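Local coordinates for protein NegoA.19184.a (PDB 5UEB) that is of unknown function, a DUF4265-family protein of Neisseria gonorrhoeae that pairs a five-stranded antiparallel sheet with a helix-backed four-stranded one, at residues G126-Y131 / L137-A142; V16-D19 / N23-E26; E97-K102 / S122-I127; A25-S30 / K102-G107; S30-P35 / L40-P45. All coordinates share one frame; numbering follows the deposited sequence.

In the fold
The contacts fall into two halves of the molecule. Contacts 2 and 5 lie at successive places on strand 24-33 of the five-stranded meander, about 20 Å apart between centres. Contacts 1 and 3 share helix 122-133, have centres about 10 Å apart and are tied by a salt bridge of 2.8 Å from Lys125 NZ to Glu141 OE1. Contact 4 connects the halves: its Arg104 NH1 lies 2.9 Å from Ile44 O of contact 5, probably a hydrogen bond, and the two centres are about 13 Å apart. No active site is known; the 1,2-ethanediol in contact 3 probably came from the crystallisation liquor.

Contact 1 (G126-Y131 / L137-A142); sequences GILNRY and LSYREA
Leu128 packs obliquely on the Tyr139 ring: its CB sits over one face, 3.9 Å from the ring centroid and displaced toward the rim, a CH-pi contact. CD1 of the same leucine reaches along that ring to CD2 of Tyr139 at 3.9 Å, so both the root and one branch of the side chain are spent on the aromatic surface. Next to them Leu137 fills the angle between helix and strand, with its CD1 4.3 Å from Leu128 CD2 and its CG 3.7 Å from Tyr131 CB. Branched leucines suit this place because the apolar layer continues around them: Leu92 of helix 90-98 meets both, and on strand 78-84 Ile82 meets Leu128 and Val84 meets Leu137. Helix 122-133 here packs on strand 137-143, the last helix-strand unit of a ferredoxin-like beta-alpha-beta-beta-alpha-beta arrangement, and the two axes run in broadly opposed directions at 136°. Further out the character changes. The Tyr131 ring leaves the interface, and its OH is bonded to Asp91. Tyr139 has its CG between backbone N and carbonyl carbon (chi1 74°), which stands the ring up toward the helix. Its OH donates at 2.7 Å to OD1 of Asn129, whose short amide places an acceptor at the ring edge, the amide and ring planes 43° apart.

Contact 2 (V16-D19 / N23-E26); sequences VYYD and NIAE
Tyr17 and Ala25 form an antiparallel hydrogen-bonded pair, Tyr17 N to Ala25 O at 2.9 Å and Ala25 N to Tyr17 O at 2.8 Å, flanked by the non-hydrogen-bonded pairs Val16 with Glu26 and Tyr18 with Ile24. On the Tyr17 side of the sheet, the ring bends over its partner until Ala25 CB lies above one face, 3.9 Å from the centroid; a methyl is small enough to be roofed in this way. Water joins Tyr17 OH to Glu26 O. The other side carries Ile24, whose CG1 is anti to the backbone N (chi1 -163°) and whose chain then bends, placing CD1 between Val16 CG1, 3.5 Å away, and the face of the Tyr18 ring. Toward the turn Asp19 N donates to Asn23 O at 2.9 Å. Asn23 N meets Asp19 OD2 at 3.0 Å from above the carboxylate plane. OD2 also accepts from Glu21 N, so the carboxylate ties Asn23 and this turn residue together; two waters donate to OD1. This closed end of a beta hairpin lies at the border of the five-stranded sheet, strand 10-18 being outermost; the loop Phe47 to Pro49 packs on Tyr17, and tag residues His7 and His8 of the second subunit touch the Val16 and Ile24 side.

Contact 3 (E97-K102 / S122-I127); sequences EEHSGK and SDLKGI. With EDO (1,2-ethanediol), chain J.
His99 reaches across to Leu124 and is the residue through which the 97-102 side makes this contact. From its CB, set with CG anti to the carbonyl carbon (chi1 -72°), the side chain leaves the end of helix 90-98 toward helix 122-133. CG and CD2 of the ring come beneath Leu124 CD2, which stands over the middle of one face, 4.1 Å from the centroid and only 9° off the ring normal: a centred CH-pi contact. ND1 turns toward Lys119 and is hydrogen-bonded to its carbonyl oxygen, a bond that fixes the rotation of the ring and makes ND1 the probable proton carrier. CE1 lies near Leu124 CB at 4.0 Å, the leucine and the histidine running past each other in opposite directions. At the tip, NE2 is 2.9 Å from O1 of a 1,2-ethanediol molecule, a hydrogen bond in the ring plane. The diol, probably left from the crystallisation liquor, also has O1 3.5 Å from Asp123 CB and C1 3.7 Å from Ile127 CD1, so it sits where the two helices face each other. Histidine fits this spot by offering an apolar face to leucine and two polar edges to different partners. Immediately after it Ser100, with positive phi, ends helix 90-98 as the C-prime residue of a Schellman motif, its N bonded to Glu97 O, and Gly101 leads into strand 102-105. Phe115 of strand 110-115 packs on both His99 and Leu124, so the helix pair rests on the four-stranded sheet.

Contact 4 (A25-S30 / K102-G107); sequences AEEILS and KIRKNG
Glu27 and Arg104 make a buried, long-range electrostatic contact between the two sheets, one residue on strand 24-33 and the other on strand 102-105. The backbones stay far apart, the CA atoms of Leu29 and Arg104 being 12.4 Å apart, and long side chains span the interval. Arg104 is extended from CG to NE, with CG anti to the backbone N (chi1 -177°), and carries its guanidinium straight across. NH1 ends 3.9 Å from Glu27 OE1, a long salt bridge in which the oxygen lies well out of the guanidinium plane, so charge attraction acts without a direct N-H bond. A water closes the gap: it accepts from Arg104 NH1 at 2.9 Å and lies 2.6 Å from Glu27 OE1 and 2.8 Å from Ile28 O. Leu29 CD2 borders the guanidinium edge at 4.2 Å from NH1. Both charges have firmer partners elsewhere. Arg104 NH1 probably donates to Ile44 O, whereas the Glu27 carboxylate takes backbone N-H groups from Leu46, Phe47 and Ala48, which should favour its ionised form in this buried place. The arrangement is that of a solvent-mediated ion pair between two sheets, with arginine and glutamate both bonded to backbone groups of the connecting chain 44-48.

Contact 5 (S30-P35 / L40-P45); sequences SGNIMP and LIQEIP
Gln42 and Asn32 turn their amides almost perpendicular, 83° apart, beside the backbone of Gly31. The glutamine chain lies over the glycine, its CG 3.8 Å from Gly31 CA, and its OE1 comes near Asn32 CB. Lys10 bonds to both OE1 of Gln42 and OD1 of Asn32, while the Asn32 ND2 turns the other way and donates in its own plane to Ile33 O at 2.9 Å. Glycine suits position 31 because Leu40 O comes within 3.1 Å of Gly31 CA, too close for any side chain on that carbon. At one end Glu43, extended beyond CG, reaches back alongside Ser30: OE2 takes Ser30 N on its anti side at 2.7 Å, with a weak bond from OG, which is also hydrogen-bonded to Lys12 NZ. That carboxylate stands in for a backbone acceptor where regular pairing stops. At the other end Met34 crosses Leu40 at an angle, SD to CB 3.9 Å, and both rest on Ile56 of strand 56-62. Between these ends Asn32 and Leu40 form a hydrogen-bonded pair, Leu40 N to Asn32 O at 2.9 Å, and Gln42 N donates to Ser30 O. Such pairing marks the beta hairpin of strands 24-33 and 39-41, the second link of the five-stranded antiparallel meander.

Contact 1 (G126-Y131 / L137-A142)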
# COMPACT_ATOMS: atom_id res chain seq x y z
N GLY B 126 24.92 -0.66 10.29
CA GLY B 126 25.77 -1.03 11.41
C GLY B 126 25.97 0.11 12.39
O GLY B 126 25.94 -0.09 13.61
N ILE B 127 26.16 1.32 11.87
CA ILE B 127 26.34 2.48 12.74
C ILE B 127 25.06 2.77 13.50
O ILE B 127 25.07 3.01 14.72
CB ILE B 127 26.80 3.71 11.95
CG1 ILE B 127 28.10 3.41 11.20
CG2 ILE B 127 26.96 4.89 12.89
CD1 ILE B 127 28.58 4.57 10.35
N LEU B 128 23.93 2.77 12.79
CA LEU B 128 22.64 2.96 13.45
C LEU B 128 22.42 1.91 14.53
O LEU B 128 21.96 2.23 15.63
CB LEU B 128 21.51 2.89 12.42
CG LEU B 128 21.46 4.01 11.39
CD1 LEU B 128 20.46 3.67 10.29
CD2 LEU B 128 21.08 5.31 12.08
N ASN B 129 22.73 0.65 14.23
CA ASN B 129 22.51 -0.42 15.20
C ASN B 129 23.36 -0.24 16.45
O ASN B 129 22.87 -0.47 17.57
CB ASN B 129 22.76 -1.78 14.56
CG ASN B 129 21.64 -2.22 13.64
OD1 ASN B 129 20.50 -1.75 13.76
ND2 ASN B 129 21.95 -3.14 12.73
N ARG B 130 24.63 0.15 16.30
CA ARG B 130 25.48 0.35 17.48
C ARG B 130 24.93 1.44 18.38
O ARG B 130 24.96 1.32 19.61
CB ARG B 130 26.91 0.68 17.06
CG ARG B 130 27.83 -0.52 16.91
CD ARG B 130 29.29 -0.09 16.85
NE ARG B 130 29.81 0.36 18.14
CZ ARG B 130 30.50 -0.41 18.98
NH1 ARG B 130 30.75 -1.67 18.67
NH2 ARG B 130 30.94 0.09 20.13
N TYR B 131 24.42 2.53 17.78
CA TYR B 131 23.85 3.59 18.60
C TYR B 131 22.52 3.19 19.21
O TYR B 131 22.19 3.62 20.32
CB TYR B 131 23.78 4.90 17.80
CG TYR B 131 25.13 5.58 17.69
CD1 TYR B 131 25.91 5.80 18.83
CD2 TYR B 131 25.64 5.98 16.46
CE1 TYR B 131 27.15 6.42 18.73
CE2 TYR B 131 26.88 6.60 16.36
CZ TYR B 131 27.63 6.82 17.50
OH TYR B 131 28.86 7.43 17.41
N LEU B 137 19.77 6.28 20.23
CA LEU B 137 18.86 6.58 19.14
C LEU B 137 17.99 5.38 18.82
O LEU B 137 18.28 4.25 19.24
CB LEU B 137 19.57 7.07 17.86
CG LEU B 137 20.39 6.15 16.94
CD1 LEU B 137 19.60 5.15 16.10
CD2 LEU B 137 21.27 7.01 16.02
N SER B 138 16.93 5.65 18.08
CA SER B 138 16.08 4.64 17.46
C SER B 138 15.87 5.03 16.00
O SER B 138 15.90 6.22 15.66
CB SER B 138 14.71 4.55 18.14
OG SER B 138 14.85 4.17 19.49
N TYR B 139 15.64 4.04 15.16
CA TYR B 139 15.43 4.33 13.75
C TYR B 139 14.38 3.41 13.17
O TYR B 139 14.09 2.33 13.70
CB TYR B 139 16.74 4.28 12.95
CG TYR B 139 17.29 2.89 12.67
CD1 TYR B 139 18.05 2.21 13.62
CD2 TYR B 139 17.06 2.27 11.45
CE1 TYR B 139 18.55 0.95 13.36
CE2 TYR B 139 17.57 1.00 11.18
CZ TYR B 139 18.32 0.35 12.13
OH TYR B 139 18.81 -0.91 11.86
N ARG B 140 13.79 3.86 12.07
CA ARG B 140 12.75 3.13 11.38
C ARG B 140 12.99 3.20 9.88
O ARG B 140 13.33 4.26 9.34
CB ARG B 140 11.38 3.74 11.71
CG ARG B 140 10.23 3.17 10.96
CD ARG B 140 8.93 3.53 11.66
NE ARG B 140 8.84 2.93 12.98
CZ ARG B 140 8.28 1.74 13.23
NH1 ARG B 140 7.76 1.04 12.23
NH2 ARG B 140 8.26 1.27 14.46
N GLU B 141 12.82 2.06 9.21
CA GLU B 141 12.84 2.00 7.75
C GLU B 141 11.46 2.38 7.23
O GLU B 141 10.60 1.53 7.01
CB GLU B 141 13.28 0.61 7.28
CG GLU B 141 14.71 0.34 7.72
CD GLU B 141 15.18 -1.08 7.45
OE1 GLU B 141 16.41 -1.27 7.48
OE2 GLU B 141 14.35 -1.99 7.23
N ALA B 142 11.25 3.69 7.06
CA ALA B 142 9.94 4.18 6.66
C ALA B 142 9.60 3.75 5.24
O ALA B 142 8.45 3.39 4.95
CB ALA B 142 9.90 5.70 6.79

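Contact 2 (V16-D19 / N23-E26)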
# COMPACT_ATOMS: atom_id res chain seq x y z
N VAL B 16 -2.87 11.02 4.43
CA VAL B 16 -3.51 10.48 5.62
C VAL B 16 -2.91 9.11 5.90
O VAL B 16 -2.76 8.29 4.98
CB VAL B 16 -5.04 10.38 5.44
CG1 VAL B 16 -5.70 9.83 6.69
CG2 VAL B 16 -5.63 11.74 5.11
N TYR B 17 -2.50 8.88 7.15
CA TYR B 17 -1.82 7.64 7.49
C TYR B 17 -2.12 7.31 8.95
O TYR B 17 -2.64 8.14 9.70
CB TYR B 17 -0.29 7.75 7.25
CG TYR B 17 0.39 8.76 8.14
CD1 TYR B 17 0.34 10.12 7.86
CD2 TYR B 17 1.09 8.35 9.27
CE1 TYR B 17 0.94 11.05 8.69
CE2 TYR B 17 1.71 9.28 10.11
CZ TYR B 17 1.63 10.63 9.81
OH TYR B 17 2.22 11.54 10.65
N TYR B 18 -1.78 6.10 9.35
CA TYR B 18 -1.83 5.71 10.76
C TYR B 18 -0.42 5.80 11.32
O TYR B 18 0.53 5.29 10.71
CB TYR B 18 -2.42 4.32 10.95
CG TYR B 18 -3.91 4.28 10.70
CD1 TYR B 18 -4.81 4.66 11.68
CD2 TYR B 18 -4.41 3.88 9.46
CE1 TYR B 18 -6.18 4.63 11.46
CE2 TYR B 18 -5.77 3.84 9.23
CZ TYR B 18 -6.65 4.22 10.22
OH TYR B 18 -8.01 4.19 9.99
N ASP B 19 -0.29 6.48 12.46
CA ASP B 19 1.00 6.72 13.08
C ASP B 19 1.46 5.49 13.86
O ASP B 19 0.84 4.42 13.80
CB ASP B 19 0.96 8.01 13.90
CG ASP B 19 0.11 7.90 15.15
OD1 ASP B 19 -0.20 8.97 15.73
OD2 ASP B 19 -0.24 6.78 15.59
N ASN B 23 -2.96 5.60 15.39
CA ASN B 23 -3.89 6.72 15.42
C ASN B 23 -3.80 7.47 14.10
O ASN B 23 -2.72 7.63 13.53
CB ASN B 23 -3.58 7.66 16.58
CG ASN B 23 -3.77 7.00 17.93
OD1 ASN B 23 -4.72 6.24 18.12
ND2 ASN B 23 -2.87 7.27 18.86
N ILE B 24 -4.96 7.91 13.60
CA ILE B 24 -4.99 8.60 12.32
C ILE B 24 -4.19 9.89 12.42
O ILE B 24 -4.18 10.57 13.46
CB ILE B 24 -6.45 8.82 11.89
CG1 ILE B 24 -6.52 9.15 10.40
CG2 ILE B 24 -7.11 9.88 12.75
CD1 ILE B 24 -6.51 7.91 9.54
N ALA B 25 -3.47 10.22 11.35
CA ALA B 25 -2.61 11.39 11.31
C ALA B 25 -2.54 11.88 9.87
O ALA B 25 -2.94 11.19 8.93
CB ALA B 25 -1.20 11.06 11.82
N GLU B 26 -2.04 13.11 9.70
CA GLU B 26 -1.93 13.72 8.38
C GLU B 26 -0.57 14.39 8.27
O GLU B 26 -0.11 15.03 9.22
CB GLU B 26 -3.03 14.77 8.18
CG GLU B 26 -4.42 14.18 8.15
CD GLU B 26 -5.50 15.21 7.92
OE1 GLU B 26 -5.17 16.35 7.54
OE2 GLU B 26 -6.69 14.87 8.12
O HOH W 1 2.25 14.25 10.46
O HOH W 2 -0.66 9.04 18.38
O HOH W 3 -2.26 10.88 15.47

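Contact 3 (E97-K102 / S122-I127)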
# COMPACT_ATOMS: atom_id res chain seq x y z
N GLU B 97 26.33 11.68 5.18
CA GLU B 97 26.83 12.51 4.09
C GLU B 97 27.68 11.70 3.11
O GLU B 97 27.57 11.87 1.89
CB GLU B 97 27.62 13.68 4.67
CG GLU B 97 28.41 14.50 3.65
CD GLU B 97 27.52 15.25 2.67
OE1 GLU B 97 27.99 15.56 1.56
OE2 GLU B 97 26.36 15.54 3.03
N GLU B 98 28.53 10.81 3.63
CA GLU B 98 29.37 10.01 2.74
C GLU B 98 28.53 9.08 1.86
O GLU B 98 28.95 8.75 0.74
CB GLU B 98 30.41 9.22 3.54
N HIS B 99 27.36 8.68 2.35
CA HIS B 99 26.42 7.85 1.61
C HIS B 99 25.43 8.66 0.78
O HIS B 99 24.38 8.14 0.38
CB HIS B 99 25.67 6.92 2.57
CG HIS B 99 26.50 5.81 3.12
ND1 HIS B 99 26.18 4.48 2.93
CD2 HIS B 99 27.65 5.82 3.84
CE1 HIS B 99 27.09 3.72 3.52
NE2 HIS B 99 27.99 4.51 4.08
N SER B 100 25.73 9.94 0.51
CA SER B 100 24.89 10.80 -0.32
C SER B 100 23.49 10.98 0.26
O SER B 100 22.52 11.19 -0.47
CB SER B 100 24.82 10.33 -1.78
OG SER B 100 26.12 10.33 -2.36
N GLY B 101 23.37 10.90 1.58
CA GLY B 101 22.08 11.09 2.22
C GLY B 101 21.75 12.57 2.37
O GLY B 101 22.63 13.41 2.55
N LYS B 102 20.46 12.88 2.26
CA LYS B 102 19.95 14.23 2.49
C LYS B 102 19.03 14.18 3.69
O LYS B 102 18.28 13.22 3.86
CB LYS B 102 19.16 14.72 1.27
CG LYS B 102 20.01 14.95 0.02
CD LYS B 102 19.17 15.49 -1.12
CE LYS B 102 19.89 15.40 -2.45
NZ LYS B 102 18.99 15.80 -3.58
N SER B 122 24.47 -2.21 4.57
CA SER B 122 24.80 -2.80 5.86
C SER B 122 25.79 -1.94 6.64
O SER B 122 25.75 -1.92 7.87
CB SER B 122 25.33 -4.23 5.67
OG SER B 122 26.52 -4.26 4.91
N ASP B 123 26.69 -1.23 5.95
CA ASP B 123 27.63 -0.36 6.64
C ASP B 123 26.90 0.76 7.37
O ASP B 123 27.20 1.07 8.53
CB ASP B 123 28.64 0.22 5.65
CG ASP B 123 29.69 -0.79 5.21
OD1 ASP B 123 29.90 -1.79 5.93
OD2 ASP B 123 30.31 -0.57 4.15
N LEU B 124 25.94 1.40 6.70
CA LEU B 124 25.16 2.45 7.35
C LEU B 124 24.32 1.86 8.48
O LEU B 124 24.27 2.42 9.58
CB LEU B 124 24.29 3.16 6.30
CG LEU B 124 23.75 4.58 6.55
CD1 LEU B 124 22.64 4.59 7.60
CD2 LEU B 124 24.87 5.54 6.93
N LYS B 125 23.66 0.73 8.23
CA LYS B 125 22.84 0.13 9.28
C LYS B 125 23.66 -0.27 10.50
O LYS B 125 23.15 -0.24 11.62
CB LYS B 125 22.08 -1.10 8.77
CG LYS B 125 20.89 -0.77 7.92
CD LYS B 125 20.04 -2.01 7.62
CE LYS B 125 19.22 -2.48 8.81
NZ LYS B 125 18.08 -3.34 8.37
N GLY B 126 24.92 -0.66 10.29
CA GLY B 126 25.77 -1.03 11.41
C GLY B 126 25.97 0.11 12.39
O GLY B 126 25.94 -0.09 13.61
N ILE B 127 26.16 1.32 11.87
CA ILE B 127 26.34 2.48 12.74
C ILE B 127 25.06 2.77 13.50
O ILE B 127 25.07 3.01 14.72
CB ILE B 127 26.80 3.71 11.95
CG1 ILE B 127 28.10 3.41 11.20
CG2 ILE B 127 26.96 4.89 12.89
CD1 ILE B 127 28.58 4.57 10.35
C1 EDO J . 29.98 4.15 6.97
O1 EDO J . 30.06 3.44 5.73
C2 EDO J . 30.95 5.32 6.94
O2 EDO J . 30.69 6.13 5.79

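Contact 4 (A25-S30 / K102-G107)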
# COMPACT_ATOMS: atom_id res chain seq x y z
N ALA B 25 -3.47 10.22 11.35
CA ALA B 25 -2.61 11.39 11.31
C ALA B 25 -2.54 11.88 9.87
O ALA B 25 -2.94 11.19 8.93
CB ALA B 25 -1.20 11.06 11.82
N GLU B 26 -2.04 13.11 9.70
CA GLU B 26 -1.93 13.72 8.38
C GLU B 26 -0.57 14.39 8.27
O GLU B 26 -0.11 15.03 9.22
CB GLU B 26 -3.03 14.77 8.18
CG GLU B 26 -4.42 14.18 8.15
CD GLU B 26 -5.50 15.21 7.92
OE1 GLU B 26 -5.17 16.35 7.54
OE2 GLU B 26 -6.69 14.87 8.12
N GLU B 27 0.08 14.24 7.11
CA GLU B 27 1.30 14.97 6.79
C GLU B 27 1.14 15.64 5.44
O GLU B 27 0.74 14.99 4.47
CB GLU B 27 2.53 14.04 6.75
CG GLU B 27 3.79 14.79 6.33
CD GLU B 27 5.06 14.00 6.48
OE1 GLU B 27 6.12 14.58 6.18
OE2 GLU B 27 5.03 12.82 6.89
N ILE B 28 1.46 16.94 5.36
CA ILE B 28 1.41 17.68 4.10
C ILE B 28 2.79 17.69 3.46
O ILE B 28 3.78 17.98 4.14
CB ILE B 28 0.91 19.12 4.32
CG1 ILE B 28 -0.50 19.09 4.91
CG2 ILE B 28 0.92 19.89 2.98
CD1 ILE B 28 -1.04 20.47 5.27
N LEU B 29 2.85 17.35 2.17
CA LEU B 29 4.10 17.33 1.42
C LEU B 29 4.04 18.30 0.24
O LEU B 29 3.05 18.33 -0.50
CB LEU B 29 4.38 15.92 0.87
CG LEU B 29 4.63 14.84 1.93
CD1 LEU B 29 4.65 13.48 1.25
CD2 LEU B 29 5.93 15.08 2.66
N SER B 30 5.10 19.07 0.07
CA SER B 30 5.21 19.96 -1.07
C SER B 30 5.72 19.20 -2.29
O SER B 30 6.49 18.24 -2.18
CB SER B 30 6.18 21.10 -0.76
OG SER B 30 5.71 21.88 0.33
N LYS B 102 20.46 12.88 2.26
CA LYS B 102 19.95 14.23 2.49
C LYS B 102 19.03 14.18 3.69
O LYS B 102 18.28 13.22 3.86
CB LYS B 102 19.16 14.72 1.27
CG LYS B 102 20.01 14.95 0.02
CD LYS B 102 19.17 15.49 -1.12
CE LYS B 102 19.89 15.40 -2.45
NZ LYS B 102 18.99 15.80 -3.58
N ILE B 103 19.10 15.20 4.54
CA ILE B 103 18.39 15.16 5.81
C ILE B 103 17.32 16.24 5.85
O ILE B 103 17.44 17.31 5.23
CB ILE B 103 19.33 15.24 7.03
CG1 ILE B 103 19.94 16.63 7.16
CG2 ILE B 103 20.43 14.18 6.93
CD1 ILE B 103 20.81 16.79 8.39
N ARG B 104 16.24 15.94 6.57
CA ARG B 104 15.21 16.92 6.90
C ARG B 104 14.95 16.83 8.40
O ARG B 104 14.67 15.74 8.91
CB ARG B 104 13.91 16.62 6.13
CG ARG B 104 12.82 17.65 6.37
CD ARG B 104 11.51 17.30 5.69
NE ARG B 104 10.47 18.25 6.07
CZ ARG B 104 9.20 18.15 5.71
NH1 ARG B 104 8.79 17.13 4.97
NH2 ARG B 104 8.33 19.07 6.12
N LYS B 105 15.06 17.96 9.10
CA LYS B 105 14.86 18.01 10.54
C LYS B 105 13.39 18.20 10.89
O LYS B 105 12.63 18.83 10.16
CB LYS B 105 15.63 19.19 11.15
CG LYS B 105 17.13 19.15 10.98
CD LYS B 105 17.78 20.45 11.45
CE LYS B 105 17.50 20.73 12.93
NZ LYS B 105 18.12 22.01 13.38
N ASN B 106 13.00 17.66 12.05
CA ASN B 106 11.77 18.06 12.73
C ASN B 106 12.18 18.37 14.17
O ASN B 106 12.20 17.48 15.03
CB ASN B 106 10.68 17.00 12.66
CG ASN B 106 9.34 17.52 13.17
OD1 ASN B 106 8.84 17.08 14.20
ND2 ASN B 106 8.78 18.49 12.46
N GLY B 107 12.51 19.63 14.43
CA GLY B 107 13.07 19.95 15.72
C GLY B 107 14.51 19.46 15.82
O GLY B 107 15.15 19.09 14.82
O HOH W 4 5.95 17.15 5.68

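Contact 5 (S30-P35 / L40-P45)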
# COMPACT_ATOMS: atom_id res chain seq x y z
N SER B 30 5.10 19.07 0.07
CA SER B 30 5.21 19.96 -1.07
C SER B 30 5.72 19.20 -2.29
O SER B 30 6.49 18.24 -2.18
CB SER B 30 6.18 21.10 -0.76
OG SER B 30 5.71 21.88 0.33
N GLY B 31 5.28 19.65 -3.46
CA GLY B 31 5.74 19.03 -4.69
C GLY B 31 5.31 19.79 -5.93
O GLY B 31 5.07 21.00 -5.89
N ASN B 32 5.20 19.08 -7.05
CA ASN B 32 4.91 19.69 -8.34
C ASN B 32 3.89 18.83 -9.06
O ASN B 32 4.05 17.61 -9.14
CB ASN B 32 6.20 19.79 -9.18
CG ASN B 32 6.22 21.01 -10.10
OD1 ASN B 32 6.95 21.96 -9.85
ND2 ASN B 32 5.46 20.97 -11.19
N ILE B 33 2.83 19.45 -9.59
CA ILE B 33 1.91 18.73 -10.46
C ILE B 33 2.64 18.38 -11.75
O ILE B 33 3.41 19.19 -12.29
CB ILE B 33 0.66 19.58 -10.75
CG1 ILE B 33 -0.04 20.01 -9.47
CG2 ILE B 33 -0.30 18.83 -11.67
CD1 ILE B 33 -0.52 18.86 -8.64
N MET B 34 2.42 17.18 -12.24
CA MET B 34 3.02 16.75 -13.49
C MET B 34 2.01 16.81 -14.62
O MET B 34 0.80 16.87 -14.40
CB MET B 34 3.54 15.32 -13.33
CG MET B 34 4.40 15.20 -12.10
SD MET B 34 5.33 13.67 -12.08
CE MET B 34 6.66 14.02 -13.23
N PRO B 35 2.48 16.83 -15.87
CA PRO B 35 1.55 16.99 -17.00
C PRO B 35 0.45 15.93 -17.07
O PRO B 35 -0.61 16.22 -17.63
CB PRO B 35 2.46 16.96 -18.23
CG PRO B 35 3.77 17.46 -17.72
CD PRO B 35 3.89 16.91 -16.32
N LEU B 40 4.53 14.97 -8.14
CA LEU B 40 5.92 14.65 -7.82
C LEU B 40 6.24 15.17 -6.42
O LEU B 40 6.20 16.38 -6.19
CB LEU B 40 6.85 15.30 -8.85
CG LEU B 40 8.37 15.17 -8.63
CD1 LEU B 40 8.79 13.72 -8.75
CD2 LEU B 40 9.14 16.05 -9.63
N ILE B 41 6.55 14.26 -5.49
CA ILE B 41 6.86 14.64 -4.12
C ILE B 41 8.26 15.24 -4.08
O ILE B 41 9.22 14.63 -4.56
CB ILE B 41 6.75 13.41 -3.20
CG1 ILE B 41 5.29 12.96 -3.11
CG2 ILE B 41 7.31 13.73 -1.81
CD1 ILE B 41 5.12 11.61 -2.38
N GLN B 42 8.38 16.45 -3.51
CA GLN B 42 9.66 17.16 -3.50
C GLN B 42 10.17 17.47 -2.09
O GLN B 42 11.02 18.35 -1.92
CB GLN B 42 9.54 18.43 -4.36
CG GLN B 42 9.24 18.09 -5.81
CD GLN B 42 9.24 19.31 -6.69
OE1 GLN B 42 8.54 20.28 -6.40
NE2 GLN B 42 10.03 19.28 -7.76
N GLU B 43 9.67 16.77 -1.09
CA GLU B 43 10.19 16.86 0.27
C GLU B 43 10.37 15.44 0.79
O GLU B 43 9.70 14.51 0.33
CB GLU B 43 9.19 17.56 1.21
CG GLU B 43 8.93 19.01 0.89
CD GLU B 43 8.15 19.68 2.01
OE1 GLU B 43 8.78 20.37 2.84
OE2 GLU B 43 6.91 19.50 2.07
N ILE B 44 11.29 15.29 1.73
CA ILE B 44 11.48 14.00 2.42
C ILE B 44 10.33 13.83 3.41
O ILE B 44 10.18 14.67 4.31
CB ILE B 44 12.82 13.97 3.14
CG1 ILE B 44 13.96 14.17 2.15
CG2 ILE B 44 12.99 12.63 3.87
CD1 ILE B 44 15.29 14.42 2.82
N PRO B 45 9.52 12.77 3.32
CA PRO B 45 8.43 12.60 4.28
C PRO B 45 8.98 12.38 5.69
O PRO B 45 9.89 11.58 5.90
CB PRO B 45 7.70 11.35 3.77
CG PRO B 45 8.06 11.28 2.29
CD PRO B 45 9.50 11.74 2.26
O HOH W 5 10.41 21.60 -9.58